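Local coordinates for protein geranylgeranyl pyrophosphate synthase (Geoglobus acetivorans, PDB 5JFQ) that adds three molecules of isopentenyl diphosphate in turn to one dimethylallyl diphosphate to make geranylgeranyl diphosphate, with farnesyl diphosphate in smaller amounts, at residues B[44-49]-B[76-81]; B[145-150]-B[177-182]; B[151-156]-B[168-173]; B[202-207]-B[311-316]. One frame throughout, in Å; residues are numbered along the deposited sequence.

Contact 1. Residues B[44-49]-B[76-81]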
loop_
_atom_site.group_PDB
_atom_site.type_symbol
_atom_site.label_atom_id
_atom_site.label_comp_id
_atom_site.label_asym_id
_atom_site.label_seq_id
_atom_site.Cartn_x
_atom_site.Cartn_y
_atom_site.Cartn_z
ATOM N N GLY B 44 -5.896 -19.412 -3.710
ATOM C CA GLY B 44 -7.222 -18.944 -4.054
ATOM C C GLY B 44 -7.672 -19.435 -5.423
ATOM O O GLY B 44 -6.972 -20.148 -6.144
ATOM N N LYS B 45 -8.886 -19.035 -5.789
ATOM C CA LYS B 45 -9.419 -19.458 -7.077
ATOM C C LYS B 45 -8.802 -18.689 -8.245
ATOM O O LYS B 45 -8.940 -19.119 -9.402
ATOM C CB LYS B 45 -10.947 -19.320 -7.069
ATOM C CG LYS B 45 -11.631 -20.323 -6.140
ATOM C CD LYS B 45 -13.042 -20.690 -6.598
ATOM C CE LYS B 45 -14.102 -20.211 -5.625
ATOM N NZ LYS B 45 -15.314 -21.076 -5.682
ATOM N N ARG B 46 -8.106 -17.579 -7.964
ATOM C CA ARG B 46 -7.423 -16.771 -8.982
ATOM C C ARG B 46 -8.401 -16.178 -9.988
ATOM O O ARG B 46 -8.074 -16.041 -11.168
ATOM C CB ARG B 46 -6.354 -17.581 -9.727
ATOM C CG ARG B 46 -5.415 -18.360 -8.833
ATOM C CD ARG B 46 -4.412 -17.443 -8.194
ATOM N NE ARG B 46 -3.604 -18.138 -7.202
ATOM C CZ ARG B 46 -3.568 -17.814 -5.921
ATOM N NH1 ARG B 46 -4.284 -16.792 -5.480
ATOM N NH2 ARG B 46 -2.809 -18.502 -5.082
ATOM N N LEU B 47 -9.602 -15.826 -9.535
ATOM C CA LEU B 47 -10.660 -15.437 -10.458
ATOM C C LEU B 47 -10.248 -14.246 -11.314
ATOM O O LEU B 47 -10.259 -14.315 -12.553
ATOM C CB LEU B 47 -11.921 -15.118 -9.675
ATOM C CG LEU B 47 -13.220 -15.060 -10.462
ATOM C CD1 LEU B 47 -13.273 -16.200 -11.451
ATOM C CD2 LEU B 47 -14.361 -15.184 -9.463
ATOM N N ARG B 48 -9.883 -13.139 -10.660
ATOM C CA ARG B 48 -9.546 -11.907 -11.378
ATOM C C ARG B 48 -8.399 -12.083 -12.374
ATOM O O ARG B 48 -8.519 -11.593 -13.510
ATOM C CB ARG B 48 -9.266 -10.805 -10.351
ATOM C CG ARG B 48 -10.360 -10.685 -9.304
ATOM C CD ARG B 48 -9.855 -10.111 -7.985
ATOM N NE ARG B 48 -10.880 -9.279 -7.357
ATOM C CZ ARG B 48 -11.752 -9.723 -6.450
ATOM N NH1 ARG B 48 -11.689 -11.000 -6.077
ATOM N NH2 ARG B 48 -12.671 -8.895 -5.919
ATOM N N PRO B 49 -7.282 -12.742 -12.034
ATOM C CA PRO B 49 -6.281 -13.054 -13.071
ATOM C C PRO B 49 -6.866 -13.720 -14.307
ATOM O O PRO B 49 -6.534 -13.333 -15.438
ATOM C CB PRO B 49 -5.313 -13.995 -12.339
ATOM C CG PRO B 49 -5.467 -13.674 -10.913
ATOM C CD PRO B 49 -6.826 -13.135 -10.691
ATOM N N VAL B 76 -2.890 -7.414 -5.648
ATOM C CA VAL B 76 -3.772 -6.471 -4.966
ATOM C C VAL B 76 -4.840 -7.222 -4.184
ATOM O O VAL B 76 -5.088 -6.933 -3.006
ATOM C CB VAL B 76 -4.413 -5.486 -5.961
ATOM C CG1 VAL B 76 -5.560 -4.724 -5.267
ATOM C CG2 VAL B 76 -3.373 -4.519 -6.493
ATOM N N HIS B 77 -5.452 -8.196 -4.814
ATOM C CA HIS B 77 -6.479 -8.924 -4.151
ATOM C C HIS B 77 -5.962 -9.544 -2.900
ATOM O O HIS B 77 -6.605 -9.481 -1.901
ATOM C CB HIS B 77 -7.103 -9.959 -5.065
ATOM C CG HIS B 77 -8.246 -10.701 -4.451
ATOM N ND1 HIS B 77 -9.365 -10.073 -3.968
ATOM C CD2 HIS B 77 -8.429 -12.015 -4.224
ATOM C CE1 HIS B 77 -10.189 -10.969 -3.475
ATOM N NE2 HIS B 77 -9.644 -12.154 -3.621
ATOM N N ASN B 78 -4.801 -10.153 -2.953
ATOM C CA ASN B 78 -4.237 -10.777 -1.761
ATOM C C ASN B 78 -3.838 -9.733 -0.725
ATOM O O ASN B 78 -3.980 -9.958 0.480
ATOM C CB ASN B 78 -3.052 -11.653 -2.133
ATOM C CG ASN B 78 -3.475 -13.012 -2.622
ATOM O OD1 ASN B 78 -3.356 -14.010 -1.909
ATOM N ND2 ASN B 78 -3.985 -13.062 -3.850
ATOM N N PHE B 79 -3.322 -8.595 -1.175
ATOM C CA PHE B 79 -3.114 -7.485 -0.267
ATOM C C PHE B 79 -4.387 -7.184 0.517
ATOM O O PHE B 79 -4.361 -7.113 1.753
ATOM C CB PHE B 79 -2.640 -6.262 -1.056
ATOM C CG PHE B 79 -3.194 -4.952 -0.551
ATOM C CD1 PHE B 79 -2.857 -4.477 0.699
ATOM C CD2 PHE B 79 -4.028 -4.195 -1.341
ATOM C CE1 PHE B 79 -3.369 -3.286 1.157
ATOM C CE2 PHE B 79 -4.521 -3.012 -0.886
ATOM C CZ PHE B 79 -4.199 -2.559 0.369
ATOM N N THR B 80 -5.520 -7.008 -0.183
ATOM C CA THR B 80 -6.746 -6.624 0.517
ATOM C C THR B 80 -7.146 -7.691 1.529
ATOM O O THR B 80 -7.451 -7.371 2.684
ATOM C CB THR B 80 -7.890 -6.345 -0.460
ATOM O OG1 THR B 80 -8.152 -7.503 -1.256
ATOM C CG2 THR B 80 -7.557 -5.174 -1.359
ATOM N N LEU B 81 -7.098 -8.967 1.126
ATOM C CA LEU B 81 -7.389 -10.063 2.051
ATOM C C LEU B 81 -6.652 -9.885 3.370
ATOM O O LEU B 81 -7.260 -9.931 4.454
ATOM C CB LEU B 81 -7.017 -11.411 1.435
ATOM C CG LEU B 81 -7.655 -11.782 0.102
ATOM C CD1 LEU B 81 -7.318 -13.220 -0.197
ATOM C CD2 LEU B 81 -9.154 -11.534 0.104
#

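Contact 2. Residues B[145-150]-B[177-182]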
loop_
_atom_site.group_PDB
_atom_site.type_symbol
_atom_site.label_atom_id
_atom_site.label_comp_id
_atom_site.label_asym_id
_atom_site.label_seq_id
_atom_site.Cartn_x
_atom_site.Cartn_y
_atom_site.Cartn_z
ATOM N N VAL B 145 -7.569 2.908 -4.317
ATOM C CA VAL B 145 -8.160 3.925 -3.455
ATOM C C VAL B 145 -9.618 3.595 -3.197
ATOM O O VAL B 145 -10.109 3.730 -2.072
ATOM C CB VAL B 145 -8.000 5.326 -4.077
ATOM C CG1 VAL B 145 -8.780 6.355 -3.284
ATOM C CG2 VAL B 145 -6.520 5.718 -4.171
ATOM N N GLU B 146 -10.326 3.126 -4.226
ATOM C CA GLU B 146 -11.757 2.894 -4.084
ATOM C C GLU B 146 -12.043 1.670 -3.227
ATOM O O GLU B 146 -12.969 1.693 -2.414
ATOM C CB GLU B 146 -12.407 2.765 -5.453
ATOM C CG GLU B 146 -12.525 4.096 -6.167
ATOM C CD GLU B 146 -13.786 4.188 -6.997
ATOM O OE1 GLU B 146 -13.755 3.756 -8.169
ATOM O OE2 GLU B 146 -14.817 4.673 -6.467
ATOM N N ILE B 147 -11.258 0.598 -3.381
ATOM C CA ILE B 147 -11.390 -0.545 -2.476
ATOM C C ILE B 147 -11.263 -0.092 -1.030
ATOM O O ILE B 147 -12.030 -0.521 -0.162
ATOM C CB ILE B 147 -10.351 -1.636 -2.804
ATOM C CG1 ILE B 147 -10.401 -2.025 -4.284
ATOM C CG2 ILE B 147 -10.546 -2.856 -1.898
ATOM C CD1 ILE B 147 -9.498 -3.177 -4.615
ATOM N N CYS B 148 -10.292 0.776 -0.749
ATOM C CA CYS B 148 -10.147 1.326 0.595
ATOM C C CYS B 148 -11.371 2.148 0.973
ATOM O O CYS B 148 -11.880 2.053 2.097
ATOM C CB CYS B 148 -8.884 2.188 0.681
ATOM S SG CYS B 148 -7.338 1.319 0.388
ATOM N N GLU B 149 -11.838 2.987 0.047
ATOM C CA GLU B 149 -13.074 3.717 0.275
ATOM C C GLU B 149 -14.230 2.754 0.536
ATOM O O GLU B 149 -15.051 2.990 1.425
ATOM C CB GLU B 149 -13.369 4.628 -0.919
ATOM C CG GLU B 149 -12.378 5.772 -1.089
ATOM C CD GLU B 149 -12.702 6.657 -2.283
ATOM O OE1 GLU B 149 -13.581 6.266 -3.084
ATOM O OE2 GLU B 149 -12.080 7.739 -2.429
ATOM N N GLY B 150 -14.275 1.639 -0.196
ATOM C CA GLY B 150 -15.326 0.660 0.020
ATOM C C GLY B 150 -15.229 -0.017 1.375
ATOM O O GLY B 150 -16.207 -0.066 2.129
ATOM N N GLY B 177 -16.105 -4.786 -6.636
ATOM C CA GLY B 177 -16.445 -4.652 -8.038
ATOM C C GLY B 177 -15.350 -4.080 -8.920
ATOM O O GLY B 177 -14.997 -4.688 -9.944
ATOM N N VAL B 178 -14.796 -2.918 -8.543
ATOM C CA VAL B 178 -13.809 -2.264 -9.407
ATOM C C VAL B 178 -12.585 -3.143 -9.599
ATOM O O VAL B 178 -12.022 -3.194 -10.696
ATOM C CB VAL B 178 -13.415 -0.871 -8.878
ATOM C CG1 VAL B 178 -14.572 0.125 -9.019
ATOM C CG2 VAL B 178 -12.867 -0.940 -7.442
ATOM N N LEU B 179 -12.143 -3.855 -8.563
ATOM C CA LEU B 179 -11.026 -4.760 -8.810
ATOM C C LEU B 179 -11.412 -5.830 -9.819
ATOM O O LEU B 179 -10.555 -6.329 -10.554
ATOM C CB LEU B 179 -10.513 -5.404 -7.524
ATOM C CG LEU B 179 -9.149 -6.074 -7.696
ATOM C CD1 LEU B 179 -8.138 -5.052 -8.151
ATOM C CD2 LEU B 179 -8.672 -6.742 -6.431
ATOM N N ILE B 180 -12.694 -6.179 -9.892
ATOM C CA ILE B 180 -13.092 -7.115 -10.930
ATOM C C ILE B 180 -13.263 -6.391 -12.251
ATOM O O ILE B 180 -12.965 -6.952 -13.304
ATOM C CB ILE B 180 -14.361 -7.870 -10.523
ATOM C CG1 ILE B 180 -14.136 -8.521 -9.155
ATOM C CG2 ILE B 180 -14.676 -8.921 -11.571
ATOM C CD1 ILE B 180 -15.266 -9.406 -8.669
ATOM N N GLY B 181 -13.714 -5.136 -12.220
ATOM C CA GLY B 181 -13.781 -4.351 -13.447
ATOM C C GLY B 181 -12.424 -4.152 -14.109
ATOM O O GLY B 181 -12.283 -4.292 -15.330
ATOM N N ILE B 182 -11.403 -3.814 -13.316
ATOM C CA ILE B 182 -10.107 -3.532 -13.919
ATOM C C ILE B 182 -9.431 -4.818 -14.363
ATOM O O ILE B 182 -8.628 -4.798 -15.305
ATOM C CB ILE B 182 -9.212 -2.717 -12.970
ATOM C CG1 ILE B 182 -7.904 -2.368 -13.684
ATOM C CG2 ILE B 182 -8.935 -3.488 -11.700
ATOM C CD1 ILE B 182 -7.140 -1.251 -13.067
#

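Contact 3. Residues B[151-156]-B[168-173]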
loop_
_atom_site.group_PDB
_atom_site.type_symbol
_atom_site.label_atom_id
_atom_site.label_comp_id
_atom_site.label_asym_id
_atom_site.label_seq_id
_atom_site.Cartn_x
_atom_site.Cartn_y
_atom_site.Cartn_z
ATOM N N GLN B 151 -14.050 -0.554 1.703
ATOM C CA GLN B 151 -13.882 -1.223 2.989
ATOM C C GLN B 151 -14.222 -0.289 4.141
ATOM O O GLN B 151 -14.826 -0.707 5.136
ATOM C CB GLN B 151 -12.454 -1.755 3.126
ATOM C CG GLN B 151 -12.120 -2.364 4.502
ATOM C CD GLN B 151 -12.934 -3.621 4.835
ATOM O OE1 GLN B 151 -13.699 -4.126 4.011
ATOM N NE2 GLN B 151 -12.765 -4.129 6.059
ATOM N N PHE B 152 -13.859 0.984 4.021
ATOM C CA PHE B 152 -14.264 1.942 5.040
ATOM C C PHE B 152 -15.778 2.144 5.042
ATOM O O PHE B 152 -16.381 2.342 6.100
ATOM C CB PHE B 152 -13.533 3.256 4.809
ATOM C CG PHE B 152 -13.834 4.302 5.815
ATOM C CD1 PHE B 152 -13.134 4.348 7.004
ATOM C CD2 PHE B 152 -14.802 5.255 5.568
ATOM C CE1 PHE B 152 -13.413 5.323 7.939
ATOM C CE2 PHE B 152 -15.079 6.232 6.490
ATOM C CZ PHE B 152 -14.392 6.267 7.677
ATOM N N MET B 153 -16.409 2.082 3.872
ATOM C CA MET B 153 -17.863 2.184 3.823
ATOM C C MET B 153 -18.519 0.961 4.459
ATOM O O MET B 153 -19.385 1.094 5.331
ATOM C CB MET B 153 -18.325 2.363 2.378
ATOM C CG MET B 153 -18.238 3.797 1.909
ATOM S SD MET B 153 -18.296 3.978 0.117
ATOM C CE MET B 153 -19.931 3.361 -0.226
ATOM N N ASP B 154 -18.100 -0.238 4.040
ATOM C CA ASP B 154 -18.649 -1.479 4.581
ATOM C C ASP B 154 -18.573 -1.503 6.097
ATOM O O ASP B 154 -19.539 -1.874 6.771
ATOM C CB ASP B 154 -17.888 -2.668 3.999
ATOM C CG ASP B 154 -18.642 -3.952 4.124
ATOM O OD1 ASP B 154 -19.887 -3.889 4.136
ATOM O OD2 ASP B 154 -17.997 -5.018 4.179
ATOM N N MET B 155 -17.426 -1.117 6.651
ATOM C CA MET B 155 -17.265 -1.161 8.096
ATOM C C MET B 155 -18.067 -0.064 8.768
ATOM O O MET B 155 -18.637 -0.279 9.844
ATOM C CB MET B 155 -15.794 -1.055 8.462
ATOM C CG MET B 155 -14.970 -2.222 7.970
ATOM S SD MET B 155 -13.326 -2.167 8.683
ATOM C CE MET B 155 -12.897 -0.455 8.367
ATOM N N SER B 156 -18.130 1.118 8.148
ATOM C CA SER B 156 -19.020 2.160 8.653
ATOM C C SER B 156 -20.469 1.684 8.705
ATOM O O SER B 156 -21.218 2.085 9.602
ATOM C CB SER B 156 -18.919 3.409 7.786
ATOM O OG SER B 156 -19.678 3.249 6.593
ATOM N N TYR B 168 -25.339 0.849 -0.073
ATOM C CA TYR B 168 -24.777 -0.492 0.009
ATOM C C TYR B 168 -24.221 -0.936 -1.337
ATOM O O TYR B 168 -23.166 -1.576 -1.402
ATOM C CB TYR B 168 -25.835 -1.485 0.487
ATOM C CG TYR B 168 -25.487 -2.925 0.194
ATOM C CD1 TYR B 168 -25.859 -3.525 -1.008
ATOM C CD2 TYR B 168 -24.771 -3.683 1.108
ATOM C CE1 TYR B 168 -25.527 -4.840 -1.290
ATOM C CE2 TYR B 168 -24.442 -5.002 0.834
ATOM C CZ TYR B 168 -24.822 -5.571 -0.365
ATOM O OH TYR B 168 -24.501 -6.877 -0.647
ATOM N N LEU B 169 -24.923 -0.615 -2.425
ATOM C CA LEU B 169 -24.491 -1.092 -3.729
ATOM C C LEU B 169 -23.339 -0.264 -4.272
ATOM O O LEU B 169 -22.531 -0.773 -5.058
ATOM C CB LEU B 169 -25.661 -1.105 -4.713
ATOM C CG LEU B 169 -26.608 -2.306 -4.611
ATOM C CD1 LEU B 169 -27.697 -2.192 -5.644
ATOM C CD2 LEU B 169 -25.868 -3.630 -4.757
ATOM N N GLU B 170 -23.242 1.005 -3.871
ATOM C CA GLU B 170 -22.030 1.750 -4.183
ATOM C C GLU B 170 -20.839 1.180 -3.424
ATOM O O GLU B 170 -19.720 1.144 -3.955
ATOM C CB GLU B 170 -22.215 3.237 -3.877
ATOM C CG GLU B 170 -21.053 4.097 -4.366
ATOM C CD GLU B 170 -20.658 3.780 -5.806
ATOM O OE1 GLU B 170 -21.564 3.541 -6.637
ATOM O OE2 GLU B 170 -19.441 3.763 -6.105
ATOM N N MET B 171 -21.073 0.690 -2.204
ATOM C CA MET B 171 -20.002 0.069 -1.438
ATOM C C MET B 171 -19.532 -1.214 -2.100
ATOM O O MET B 171 -18.328 -1.462 -2.187
ATOM C CB MET B 171 -20.455 -0.202 -0.006
ATOM C CG MET B 171 -19.403 -0.875 0.844
ATOM S SD MET B 171 -19.381 -2.662 0.651
ATOM C CE MET B 171 -21.037 -3.094 1.233
ATOM N N VAL B 172 -20.464 -2.059 -2.540
ATOM C CA VAL B 172 -20.048 -3.306 -3.173
ATOM C C VAL B 172 -19.323 -3.013 -4.479
ATOM O O VAL B 172 -18.356 -3.703 -4.836
ATOM C CB VAL B 172 -21.244 -4.260 -3.377
ATOM C CG1 VAL B 172 -22.210 -3.710 -4.383
ATOM C CG2 VAL B 172 -20.752 -5.590 -3.876
ATOM N N ARG B 173 -19.747 -1.966 -5.188
ATOM C CA ARG B 173 -19.085 -1.594 -6.432
ATOM C C ARG B 173 -17.613 -1.275 -6.189
ATOM O O ARG B 173 -16.738 -1.721 -6.944
ATOM C CB ARG B 173 -19.819 -0.406 -7.061
ATOM C CG ARG B 173 -19.159 0.179 -8.286
ATOM C CD ARG B 173 -19.533 1.641 -8.462
ATOM N NE ARG B 173 -18.477 2.323 -9.189
ATOM C CZ ARG B 173 -17.593 3.146 -8.638
ATOM N NH1 ARG B 173 -17.657 3.415 -7.342
ATOM N NH2 ARG B 173 -16.651 3.709 -9.389
#

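Contact 4. Residues B[202-207]-B[311-316]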
loop_
_atom_site.group_PDB
_atom_site.type_symbol
_atom_site.label_atom_id
_atom_site.label_comp_id
_atom_site.label_asym_id
_atom_site.label_seq_id
_atom_site.Cartn_x
_atom_site.Cartn_y
_atom_site.Cartn_z
ATOM N N TRP B 202 -14.843 -2.875 -18.478
ATOM C CA TRP B 202 -15.032 -2.321 -17.149
ATOM C C TRP B 202 -16.414 -2.677 -16.618
ATOM O O TRP B 202 -16.544 -3.405 -15.624
ATOM C CB TRP B 202 -14.826 -0.803 -17.211
ATOM C CG TRP B 202 -14.917 -0.022 -15.902
ATOM C CD1 TRP B 202 -15.825 0.952 -15.598
ATOM C CD2 TRP B 202 -14.048 -0.125 -14.757
ATOM N NE1 TRP B 202 -15.585 1.451 -14.339
ATOM C CE2 TRP B 202 -14.496 0.812 -13.806
ATOM C CE3 TRP B 202 -12.940 -0.914 -14.449
ATOM C CZ2 TRP B 202 -13.877 0.975 -12.571
ATOM C CZ3 TRP B 202 -12.329 -0.748 -13.231
ATOM C CH2 TRP B 202 -12.797 0.186 -12.304
ATOM N N ASN B 203 -17.460 -2.199 -17.299
ATOM C CA ASN B 203 -18.824 -2.432 -16.834
ATOM C C ASN B 203 -19.090 -3.917 -16.617
ATOM O O ASN B 203 -19.700 -4.309 -15.615
ATOM C CB ASN B 203 -19.816 -1.834 -17.831
ATOM C CG ASN B 203 -20.010 -0.338 -17.634
ATOM O OD1 ASN B 203 -19.331 0.285 -16.823
ATOM N ND2 ASN B 203 -20.947 0.243 -18.374
ATOM N N TYR B 204 -18.598 -4.763 -17.522
ATOM C CA TYR B 204 -18.726 -6.200 -17.320
ATOM C C TYR B 204 -18.119 -6.625 -15.989
ATOM O O TYR B 204 -18.738 -7.370 -15.220
ATOM C CB TYR B 204 -18.064 -6.948 -18.467
ATOM C CG TYR B 204 -17.772 -8.387 -18.154
ATOM C CD1 TYR B 204 -18.725 -9.367 -18.356
ATOM C CD2 TYR B 204 -16.534 -8.770 -17.670
ATOM C CE1 TYR B 204 -18.448 -10.696 -18.083
ATOM C CE2 TYR B 204 -16.249 -10.089 -17.393
ATOM C CZ TYR B 204 -17.206 -11.048 -17.602
ATOM O OH TYR B 204 -16.927 -12.364 -17.322
ATOM N N GLY B 205 -16.902 -6.160 -15.699
ATOM C CA GLY B 205 -16.225 -6.600 -14.492
ATOM C C GLY B 205 -16.922 -6.135 -13.229
ATOM O O GLY B 205 -17.040 -6.888 -12.265
ATOM N N ILE B 206 -17.393 -4.892 -13.213
ATOM C CA ILE B 206 -18.087 -4.398 -12.034
ATOM C C ILE B 206 -19.346 -5.204 -11.794
ATOM O O ILE B 206 -19.577 -5.725 -10.695
ATOM C CB ILE B 206 -18.413 -2.907 -12.181
ATOM C CG1 ILE B 206 -17.136 -2.082 -12.107
ATOM C CG2 ILE B 206 -19.414 -2.483 -11.135
ATOM C CD1 ILE B 206 -16.850 -1.395 -13.392
ATOM N N TYR B 207 -20.183 -5.308 -12.824
ATOM C CA TYR B 207 -21.456 -5.994 -12.666
ATOM C C TYR B 207 -21.237 -7.440 -12.270
ATOM O O TYR B 207 -21.911 -7.953 -11.367
ATOM C CB TYR B 207 -22.266 -5.880 -13.951
ATOM C CG TYR B 207 -22.584 -4.444 -14.263
ATOM C CD1 TYR B 207 -22.744 -3.529 -13.239
ATOM C CD2 TYR B 207 -22.697 -3.997 -15.571
ATOM C CE1 TYR B 207 -23.024 -2.220 -13.494
ATOM C CE2 TYR B 207 -22.980 -2.676 -15.840
ATOM C CZ TYR B 207 -23.142 -1.790 -14.788
ATOM O OH TYR B 207 -23.424 -0.466 -15.034
ATOM N N VAL B 311 -18.633 -14.939 -20.637
ATOM C CA VAL B 311 -20.071 -15.060 -20.403
ATOM C C VAL B 311 -20.349 -16.190 -19.426
ATOM O O VAL B 311 -20.920 -15.978 -18.349
ATOM C CB VAL B 311 -20.825 -15.268 -21.726
ATOM C CG1 VAL B 311 -22.313 -15.394 -21.459
ATOM C CG2 VAL B 311 -20.555 -14.116 -22.669
ATOM N N GLU B 312 -19.953 -17.412 -19.790
ATOM C CA GLU B 312 -20.150 -18.549 -18.898
ATOM C C GLU B 312 -19.551 -18.273 -17.526
ATOM O O GLU B 312 -20.058 -18.762 -16.507
ATOM C CB GLU B 312 -19.539 -19.812 -19.519
ATOM C CG GLU B 312 -20.076 -20.135 -20.928
ATOM C CD GLU B 312 -19.208 -21.132 -21.712
ATOM O OE1 GLU B 312 -18.596 -22.035 -21.090
ATOM O OE2 GLU B 312 -19.143 -21.010 -22.959
ATOM N N LEU B 313 -18.501 -17.454 -17.478
ATOM C CA LEU B 313 -17.834 -17.151 -16.218
ATOM C C LEU B 313 -18.669 -16.202 -15.366
ATOM O O LEU B 313 -18.824 -16.411 -14.155
ATOM C CB LEU B 313 -16.453 -16.569 -16.515
ATOM C CG LEU B 313 -15.622 -15.935 -15.408
ATOM C CD1 LEU B 313 -15.239 -16.969 -14.370
ATOM C CD2 LEU B 313 -14.389 -15.321 -16.038
ATOM N N ALA B 314 -19.212 -15.146 -15.979
ATOM C CA ALA B 314 -20.171 -14.304 -15.276
ATOM C C ALA B 314 -21.335 -15.131 -14.761
ATOM O O ALA B 314 -21.935 -14.794 -13.735
ATOM C CB ALA B 314 -20.678 -13.188 -16.189
ATOM N N ASP B 315 -21.652 -16.228 -15.452
ATOM C CA ASP B 315 -22.672 -17.145 -14.960
ATOM C C ASP B 315 -22.194 -17.910 -13.735
ATOM O O ASP B 315 -22.939 -18.044 -12.758
ATOM C CB ASP B 315 -23.090 -18.110 -16.068
ATOM C CG ASP B 315 -24.035 -17.471 -17.061
ATOM O OD1 ASP B 315 -24.859 -16.627 -16.632
ATOM O OD2 ASP B 315 -23.962 -17.822 -18.259
ATOM N N TYR B 316 -20.957 -18.418 -13.758
ATOM C CA TYR B 316 -20.486 -19.189 -12.613
ATOM C C TYR B 316 -20.486 -18.361 -11.342
ATOM O O TYR B 316 -20.617 -18.913 -10.246
ATOM C CB TYR B 316 -19.087 -19.748 -12.845
ATOM C CG TYR B 316 -18.591 -20.563 -11.659
ATOM C CD1 TYR B 316 -19.205 -21.759 -11.304
ATOM C CD2 TYR B 316 -17.524 -20.127 -10.881
ATOM C CE1 TYR B 316 -18.756 -22.506 -10.218
ATOM C CE2 TYR B 316 -17.069 -20.870 -9.789
ATOM C CZ TYR B 316 -17.686 -22.055 -9.468
#

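Contact 1. Residues B[44-49]-B[76-81]
Arg48 lays its guanidinium flat on the imidazole of His77. The centres of the two groups are 3.9 Å apart and their planes 17° from parallel. NH1 does most of the touching, while CD adds a CH-pi contact 4.2 Å from the ring centroid. His77 has CG anti to its backbone N (chi1 -176°), which swings the ring out to meet the arginine; Leu81 CG lies over the rim of the opposite face. NH1 stands over CE1, and its angle to ND1 and NE2 is poor for hydrogen bonding, so stacking carries this pair. The other half is loose: NH1 of Arg46 is 4.1 Å from ND2 of Asn78, and each group turns to Glu74, Arg46 by a salt bridge and Asn78 by a bond to the backbone oxygen. Arg48 and His77, by similarity, bind isopentenyl diphosphate, and the stack is consistent with their forming part of that site. Replacing Arg48 with an alanine would probably strip the stacked guanidinium from this face of the imidazole and let the ring turn more freely. The contact joins the start of helix 47-58 to helix 67-88, with helix 165-190 packing on Arg48 and helix 38-42 on Asn78.

Contact 2. Residues B[145-150]-B[177-182]
Glu146, first along segment 145-150 to reach across, sends its carboxylate over Val178, with OE1 3.8 Å from the CG1 methyl. The chain bends at chi2 (-145°) and the acid crosses Val178 at about a right angle; its charge is met by a salt bridge from OE1 to NH2 of Arg173, so the valine provides an apolar flank to a group already paired. Ile147, the next residue, carries the hydrophobic centre. Its CG1 passes CG2 of Val178 at 4.2 Å, the two side chains lying alongside and pointing opposite ways, and its extended arm (chi2 -174°) takes CD1 to within 3.8 Å of CB of Leu179, with CD2 of the same leucine a little farther off. Glu149, two residues on, points to the dimer partner, where its OE2 bonds to the hydroxyl of Tyr33 of the second subunit. The two helix segments run nearly antiparallel, at 158°, with axes 9.7 Å apart, and segment 177-182 is kinked at Leu179 and Ile180. The contact consists of a few aliphatic branches and the Glu146 carboxylate, between helices 130-159 and 165-190 in the all-helical prenyltransferase core. Helix 67-88 closes over this seam: Thr80 lies on Ile147, and Ile73 on Leu179.

Contact 3. Residues B[151-156]-B[168-173]
The carboxylate of Asp154 is the flat group here, and the end of Met171 lies against it: SD and CE are on the same side of its plane, with CE 3.2 Å from OD1. The sulfur is also 3.7 Å from CB of the aspartate, the thioether crossing the acid at a slant. Met171 gets there because its CG is anti to its own N (chi1 179°) and the chain then folds at chi2 and chi3. Met153 comes from the same helix as Asp154: its terminal CE rests 3.6 Å from CB of Met171, and reaches the backbone of Met171 as well, while its own CB touches CG. The two methionines thus interlock, where the CA atoms of Met153 and Met171 come within 6.1 Å. With an alanine at Met171, the Asp154 carboxylate is likely to lose the thioether beside it, and Met153 CB its contact with CG. This is antiparallel packing of consecutive helices near the probable substrate site, Met171 being close to Lys175, a probable dimethylallyl diphosphate ligand. Segments 151-156 and 168-173, of helices 130-159 and 165-190, meet at 142° with axes 8.9 Å apart; helix 195-221 covers Leu169 and Val172, helix 67-88 lies on Gln151, and Pro29 of the second subunit packs on Met153.

Contact 4. Residues B[202-207]-B[311-316]
Tyr204 meets Ala314 with the outer part of its ring: CE1 lies 3.8 Å from the CB methyl, which approaches obliquely. The phenol oxygen goes on beyond the ring, 4.1 Å from CD2 of Leu313. Tyr204 OH also passes the backbone N of Ala314, at 3.8 Å too far for a bond. The first shell is thus an aromatic ring end lying against one methyl and one leucine branch. The ring is sent across to helix 305-316 by the first torsion of Tyr204, CG anti to the backbone N (chi1 162°). What fixes its far end comes from just before segment 311-316: OH is hydrogen-bonded to the backbone oxygen of Leu310. Further out, Ala294 and Leu298 of helix 280-298 pack on the same ring, and Leu313 rests on Leu47, Ile51 and Leu54 of helix 47-58, so the ring and Leu313 each have further packing partners. The small alanine lets the ring come this near to the helix backbone. The chemistry implies that at this point helix 305-316 meets helix 195-221 by apolar packing, with the one phenol oxygen satisfied by the Leu310 carbonyl.

In the fold
From the N terminus, contact 1 closes first, bringing helix 67-88 back against the start of helix 47-58. Contact 2 follows in series with contact 1, and contact 3 is nested inside it; both use helices 130-159 and 165-190, so the hairpin is held at two levels, both touching the second subunit. Contact 4 closes the longest loop, bridging 103 residues to set the C-terminal helix on helix 195-221. None cross. Contact 2 meets contact 1 where Leu179 packs on Arg48, and contact 4 where Ile182 and Trp202 touch; Leu47 and Leu313 link contacts 1 and 4. Helix 165-190 thus stands at the junction.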